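Local atomic coordinates of vacuolar protein sorting-associated protein 53 (Saccharomyces cerevisiae, PDB entry 3NS4), a protein that takes part in retrograde transport from endosomes to the late Golgi as a subunit of the GARP tethering complex. Residues V40-F53 and F197-L211. The protein carries 2 engineered substitutions. Residues are numbered along the deposited sequence; the frame is centred on the assembly and turned at random.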
loop_
_atom_site.group_PDB
_atom_site.type_symbol
_atom_site.label_atom_id
_atom_site.label_comp_id
_atom_site.label_asym_id
_atom_site.label_seq_id
_atom_site.Cartn_x
_atom_site.Cartn_y
_atom_site.Cartn_z
ATOM N N VAL A 40 -1.942 1.166 6.800
ATOM C CA VAL A 40 -1.681 1.754 5.513
ATOM C C VAL A 40 -1.663 3.254 5.582
ATOM O O VAL A 40 -0.707 3.878 5.154
ATOM C CB VAL A 40 -2.668 1.271 4.492
ATOM C CG1 VAL A 40 -2.538 2.021 3.204
ATOM C CG2 VAL A 40 -2.395 -0.161 4.263
ATOM N N SER A 41 -2.683 3.849 6.155
ATOM C CA SER A 41 -2.727 5.304 6.164
ATOM C C SER A 41 -1.532 5.942 6.897
ATOM O O SER A 41 -0.909 6.872 6.399
ATOM C CB SER A 41 -4.067 5.810 6.709
ATOM O OG SER A 41 -5.138 5.548 5.795
ATOM N N ASN A 42 -1.197 5.440 8.072
ATOM C CA ASN A 42 -0.071 5.968 8.768
ATOM C C ASN A 42 1.179 5.865 7.968
ATOM O O ASN A 42 1.984 6.800 7.961
ATOM C CB ASN A 42 0.170 5.176 10.008
ATOM C CG ASN A 42 -0.699 5.591 11.108
ATOM O OD1 ASN A 42 -1.736 6.235 10.904
ATOM N ND2 ASN A 42 -0.281 5.254 12.313
ATOM N N THR A 43 1.388 4.716 7.334
ATOM C CA THR A 43 2.589 4.583 6.523
ATOM C C THR A 43 2.619 5.688 5.467
ATOM O O THR A 43 3.603 6.434 5.374
ATOM C CB THR A 43 2.699 3.220 5.862
ATOM O OG1 THR A 43 2.704 2.213 6.866
ATOM C CG2 THR A 43 3.963 3.118 5.111
ATOM N N ILE A 44 1.544 5.831 4.709
ATOM C CA ILE A 44 1.544 6.817 3.661
ATOM C C ILE A 44 1.722 8.253 4.184
ATOM O O ILE A 44 2.500 9.017 3.626
ATOM C CB ILE A 44 0.279 6.715 2.798
ATOM C CG1 ILE A 44 0.196 5.352 2.095
ATOM C CG2 ILE A 44 0.233 7.855 1.805
ATOM C CD1 ILE A 44 -1.174 5.038 1.473
ATOM N N ARG A 45 1.017 8.628 5.245
ATOM C CA ARG A 45 1.110 10.008 5.741
ATOM C C ARG A 45 2.531 10.289 6.145
ATOM O O ARG A 45 3.024 11.417 6.000
ATOM C CB ARG A 45 0.159 10.296 6.904
ATOM C CG ARG A 45 -1.293 10.240 6.470
ATOM C CD ARG A 45 -2.355 10.454 7.575
ATOM N NE ARG A 45 -3.682 10.363 6.937
ATOM C CZ ARG A 45 -4.298 11.367 6.280
ATOM N NH1 ARG A 45 -3.732 12.567 6.185
ATOM N NH2 ARG A 45 -5.490 11.173 5.711
ATOM N N LEU A 46 3.198 9.242 6.603
ATOM C CA LEU A 46 4.547 9.365 7.048
ATOM C C LEU A 46 5.484 9.629 5.875
ATOM O O LEU A 46 6.249 10.640 5.857
ATOM C CB LEU A 46 4.968 8.075 7.741
ATOM C CG LEU A 46 6.455 7.998 8.115
ATOM C CD1 LEU A 46 6.796 8.903 9.269
ATOM C CD2 LEU A 46 6.850 6.589 8.445
ATOM N N LEU A 47 5.410 8.724 4.909
ATOM C CA LEU A 47 6.302 8.758 3.806
ATOM C C LEU A 47 5.950 9.641 2.640
ATOM O O LEU A 47 6.817 9.919 1.819
ATOM C CB LEU A 47 6.421 7.355 3.272
ATOM C CG LEU A 47 7.023 6.320 4.219
ATOM C CD1 LEU A 47 7.016 5.014 3.525
ATOM C CD2 LEU A 47 8.448 6.659 4.609
ATOM N N GLN A 48 4.709 10.091 2.532
ATOM C CA GLN A 48 4.346 10.813 1.325
ATOM C C GLN A 48 4.980 12.185 1.204
ATOM O O GLN A 48 5.210 12.877 2.208
ATOM C CB GLN A 48 2.843 10.931 1.184
ATOM C CG GLN A 48 2.283 12.059 1.977
ATOM C CD GLN A 48 0.792 12.072 1.974
ATOM O OE1 GLN A 48 0.188 11.978 3.029
ATOM N NE2 GLN A 48 0.181 12.131 0.795
ATOM N N PRO A 49 5.233 12.592 -0.049
ATOM C CA PRO A 49 5.820 13.874 -0.404
ATOM C C PRO A 49 4.897 15.046 -0.028
ATOM O O PRO A 49 3.660 14.889 -0.008
ATOM C CB PRO A 49 5.992 13.764 -1.926
ATOM C CG PRO A 49 4.931 12.854 -2.351
ATOM C CD PRO A 49 4.788 11.847 -1.240
ATOM N N VAL A 50 5.509 16.202 0.243
ATOM C CA VAL A 50 4.783 17.385 0.683
ATOM C C VAL A 50 4.494 18.354 -0.462
ATOM O O VAL A 50 5.431 18.893 -1.059
ATOM C CB VAL A 50 5.538 18.130 1.819
ATOM C CG1 VAL A 50 4.668 19.237 2.380
ATOM C CG2 VAL A 50 5.930 17.170 2.952
ATOM N N PRO A 51 3.191 18.567 -0.774
ATOM C CA PRO A 51 2.815 19.512 -1.813
ATOM C C PRO A 51 3.091 20.925 -1.319
ATOM O O PRO A 51 2.909 21.212 -0.136
ATOM C CB PRO A 51 1.315 19.275 -1.986
ATOM C CG PRO A 51 0.856 18.744 -0.691
ATOM C CD PRO A 51 2.005 17.919 -0.176
ATOM N N PRO A 52 3.506 21.819 -2.221
ATOM C CA PRO A 52 3.668 21.596 -3.659
ATOM C C PRO A 52 4.958 20.863 -4.020
ATOM O O PRO A 52 5.999 21.014 -3.355
ATOM C CB PRO A 52 3.683 23.011 -4.215
ATOM C CG PRO A 52 4.374 23.803 -3.124
ATOM C CD PRO A 52 4.070 23.114 -1.804
ATOM N N PHE A 53 4.878 20.086 -5.090
ATOM C CA PHE A 53 5.998 19.287 -5.518
ATOM C C PHE A 53 6.943 19.985 -6.484
ATOM O O PHE A 53 6.489 20.601 -7.444
ATOM C CB PHE A 53 5.496 18.048 -6.255
ATOM C CG PHE A 53 4.583 17.150 -5.463
ATOM C CD1 PHE A 53 3.609 16.407 -6.125
ATOM C CD2 PHE A 53 4.699 17.013 -4.090
ATOM C CE1 PHE A 53 2.776 15.541 -5.443
ATOM C CE2 PHE A 53 3.844 16.156 -3.383
ATOM C CZ PHE A 53 2.879 15.419 -4.062
ATOM N N PHE A 197 -3.575 0.939 -2.095
ATOM C CA PHE A 197 -4.343 2.156 -1.931
ATOM C C PHE A 197 -5.819 1.861 -1.919
ATOM O O PHE A 197 -6.649 2.756 -1.815
ATOM C CB PHE A 197 -3.942 3.152 -2.992
ATOM C CG PHE A 197 -2.462 3.367 -3.044
ATOM C CD1 PHE A 197 -1.797 4.017 -1.999
ATOM C CD2 PHE A 197 -1.712 2.910 -4.124
ATOM C CE1 PHE A 197 -0.410 4.209 -2.035
ATOM C CE2 PHE A 197 -0.304 3.122 -4.183
ATOM C CZ PHE A 197 0.334 3.761 -3.123
ATOM N N LYS A 198 -6.127 0.575 -2.037
ATOM C CA LYS A 198 -7.483 0.084 -1.915
ATOM C C LYS A 198 -7.968 0.606 -0.539
ATOM O O LYS A 198 -9.154 0.876 -0.309
ATOM C CB LYS A 198 -7.484 -1.476 -1.938
ATOM C CG LYS A 198 -8.749 -1.992 -1.384
ATOM C CD LYS A 198 -9.025 -3.462 -1.463
ATOM C CE LYS A 198 -10.475 -3.633 -0.888
ATOM N NZ LYS A 198 -11.300 -4.683 -1.571
ATOM N N TRP A 199 -6.998 0.785 0.347
ATOM C CA TRP A 199 -7.243 1.100 1.738
ATOM C C TRP A 199 -7.241 2.573 2.098
ATOM O O TRP A 199 -7.570 2.916 3.249
ATOM C CB TRP A 199 -6.220 0.361 2.606
ATOM C CG TRP A 199 -6.217 -1.115 2.391
ATOM C CD1 TRP A 199 -5.299 -1.853 1.687
ATOM C CD2 TRP A 199 -7.194 -2.042 2.858
ATOM N NE1 TRP A 199 -5.636 -3.197 1.703
ATOM C CE2 TRP A 199 -6.795 -3.340 2.414
ATOM C CE3 TRP A 199 -8.368 -1.914 3.619
ATOM C CZ2 TRP A 199 -7.537 -4.501 2.711
ATOM C CZ3 TRP A 199 -9.109 -3.069 3.921
ATOM C CH2 TRP A 199 -8.691 -4.345 3.465
ATOM N N ASP A 200 -6.793 3.429 1.172
ATOM C CA ASP A 200 -6.908 4.886 1.349
ATOM C C ASP A 200 -6.929 5.539 -0.021
ATOM O O ASP A 200 -5.969 6.157 -0.452
ATOM C CB ASP A 200 -5.861 5.510 2.287
ATOM C CG ASP A 200 -6.330 6.866 2.872
ATOM O OD1 ASP A 200 -7.204 7.522 2.254
ATOM O OD2 ASP A 200 -5.842 7.285 3.951
ATOM N N LYS A 201 -8.062 5.377 -0.692
ATOM C CA LYS A 201 -8.280 5.920 -2.022
ATOM C C LYS A 201 -8.022 7.419 -2.077
ATOM O O LYS A 201 -7.385 7.919 -3.031
ATOM C CB LYS A 201 -9.701 5.592 -2.483
ATOM C CG LYS A 201 -9.915 4.104 -2.650
ATOM C CD LYS A 201 -11.364 3.695 -2.840
ATOM C CE LYS A 201 -11.406 2.172 -2.971
ATOM N NZ LYS A 201 -12.733 1.593 -2.698
ATOM N N VAL A 202 -8.487 8.123 -1.047
ATOM C CA VAL A 202 -8.329 9.575 -0.981
ATOM C C VAL A 202 -6.867 10.057 -1.094
ATOM O O VAL A 202 -6.555 10.954 -1.907
ATOM C CB VAL A 202 -8.901 10.136 0.302
ATOM C CG1 VAL A 202 -8.976 11.644 0.196
ATOM C CG2 VAL A 202 -10.258 9.533 0.557
ATOM N N LEU A 203 -5.971 9.481 -0.286
ATOM C CA LEU A 203 -4.565 9.914 -0.330
ATOM C C LEU A 203 -3.984 9.772 -1.716
ATOM O O LEU A 203 -3.263 10.663 -2.165
ATOM C CB LEU A 203 -3.703 9.215 0.713
ATOM C CG LEU A 203 -4.016 9.618 2.163
ATOM C CD1 LEU A 203 -3.251 8.763 3.126
ATOM C CD2 LEU A 203 -3.724 11.096 2.415
ATOM N N LEU A 204 -4.320 8.673 -2.400
ATOM C CA LEU A 204 -3.872 8.458 -3.775
ATOM C C LEU A 204 -4.461 9.550 -4.681
ATOM O O LEU A 204 -3.730 10.159 -5.489
ATOM C CB LEU A 204 -4.288 7.081 -4.260
ATOM C CG LEU A 204 -4.128 6.820 -5.760
ATOM C CD1 LEU A 204 -2.668 6.634 -6.163
ATOM C CD2 LEU A 204 -4.955 5.619 -6.182
ATOM N N GLY A 205 -5.769 9.795 -4.541
ATOM C CA GLY A 205 -6.442 10.858 -5.277
ATOM C C GLY A 205 -5.721 12.190 -5.076
ATOM O O GLY A 205 -5.310 12.818 -6.062
ATOM N N GLN A 206 -5.548 12.638 -3.822
ATOM C CA GLN A 206 -4.791 13.881 -3.581
ATOM C C GLN A 206 -3.428 13.837 -4.262
ATOM O O GLN A 206 -3.062 14.773 -4.956
ATOM C CB GLN A 206 -4.578 14.151 -2.110
ATOM C CG GLN A 206 -5.807 14.568 -1.341
ATOM C CD GLN A 206 -5.510 14.684 0.160
ATOM O OE1 GLN A 206 -4.355 14.542 0.614
ATOM N NE2 GLN A 206 -6.552 14.921 0.934
ATOM N N PHE A 207 -2.681 12.752 -4.073
ATOM C CA PHE A 207 -1.398 12.625 -4.739
ATOM C C PHE A 207 -1.502 12.916 -6.228
ATOM O O PHE A 207 -0.707 13.697 -6.770
ATOM C CB PHE A 207 -0.791 11.243 -4.561
ATOM C CG PHE A 207 0.500 11.089 -5.279
ATOM C CD1 PHE A 207 1.628 11.761 -4.846
ATOM C CD2 PHE A 207 0.599 10.295 -6.399
ATOM C CE1 PHE A 207 2.845 11.640 -5.517
ATOM C CE2 PHE A 207 1.826 10.160 -7.080
ATOM C CZ PHE A 207 2.943 10.834 -6.631
ATOM N N GLU A 208 -2.470 12.271 -6.886
ATOM C CA GLU A 208 -2.698 12.486 -8.318
ATOM C C GLU A 208 -2.892 13.989 -8.619
ATOM O O GLU A 208 -2.206 14.537 -9.472
ATOM C CB GLU A 208 -3.872 11.641 -8.841
ATOM C CG GLU A 208 -3.588 10.137 -9.033
ATOM C CD GLU A 208 -4.833 9.295 -9.420
ATOM O OE1 GLU A 208 -5.757 9.153 -8.580
ATOM O OE2 GLU A 208 -4.880 8.731 -10.544
ATOM N N ASN A 209 -3.790 14.660 -7.889
ATOM C CA ASN A 209 -4.038 16.099 -8.072
ATOM C C ASN A 209 -2.795 16.941 -7.967
ATOM O O ASN A 209 -2.521 17.759 -8.842
ATOM C CB ASN A 209 -5.021 16.623 -7.037
ATOM C CG ASN A 209 -6.421 16.126 -7.261
ATOM O OD1 ASN A 209 -6.782 15.727 -8.370
ATOM N ND2 ASN A 209 -7.235 16.162 -6.207
ATOM N N ASN A 210 -2.048 16.735 -6.888
ATOM C CA ASN A 210 -0.857 17.505 -6.640
ATOM C C ASN A 210 0.092 17.356 -7.787
ATOM O O ASN A 210 0.759 18.317 -8.165
ATOM C CB ASN A 210 -0.167 17.038 -5.375
ATOM C CG ASN A 210 -1.056 17.106 -4.170
ATOM O OD1 ASN A 210 -1.840 18.053 -4.023
ATOM N ND2 ASN A 210 -0.942 16.096 -3.281
ATOM N N LEU A 211 0.126 16.156 -8.358
ATOM C CA LEU A 211 1.035 15.839 -9.453
ATOM C C LEU A 211 0.714 16.593 -10.764
ATOM O O LEU A 211 1.608 16.951 -11.549
ATOM C CB LEU A 211 1.022 14.340 -9.687
ATOM C CG LEU A 211 2.367 13.745 -10.100
ATOM C CD1 LEU A 211 3.415 13.916 -8.960
ATOM C CD2 LEU A 211 2.219 12.254 -10.494
HETATM O O HOH W 1 -7.678 9.427 5.040
#
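Leu203 reaches across from the first turn of helix 201-211 to the last turns of helix 40-47 and illustrates how one leucine joins an apolar seam to a polar margin. From CB, which points at the other helix, the chain leads to CG, 4.1 Å from Arg45 NH2, and there it forks. CD1 lies against Ile44 CG2 at 3.8 Å, while CD2 sits over one face of the Arg45 guanidinium, 3.7 Å from NH2. Beside this fork, Ser41 OG donates a hydrogen bond of 2.6 Å to Asp200 OD2, on the anti side of the carboxylate and somewhat out of its plane. A water accepts from Arg45 NH2 and donates to OD2, bridging two charges too far apart for a salt bridge. OD1 takes a weak bond from Leu203 N, so this aspartate caps the start of one helix and is bonded to Ser41 of the other. Deeper in, Ile44 CD1 meets the edge of the Phe197 ring, which stacks on Phe154 of helix 149-159, as does Phe207. Beyond the end of helix 40-47 the chain runs on beside helix 201-211; Phe53 CG, anti to the carbonyl carbon (chi1 -59°), directs CE1 toward Asn210 CB and Phe207, whose ring lies obliquely at 48°. The axes of helices 40-47 and 201-211, 10.9 Å apart at closest and 24° from parallel, fit the all-helical bundle of this tethering-complex subunit's C-terminal domain.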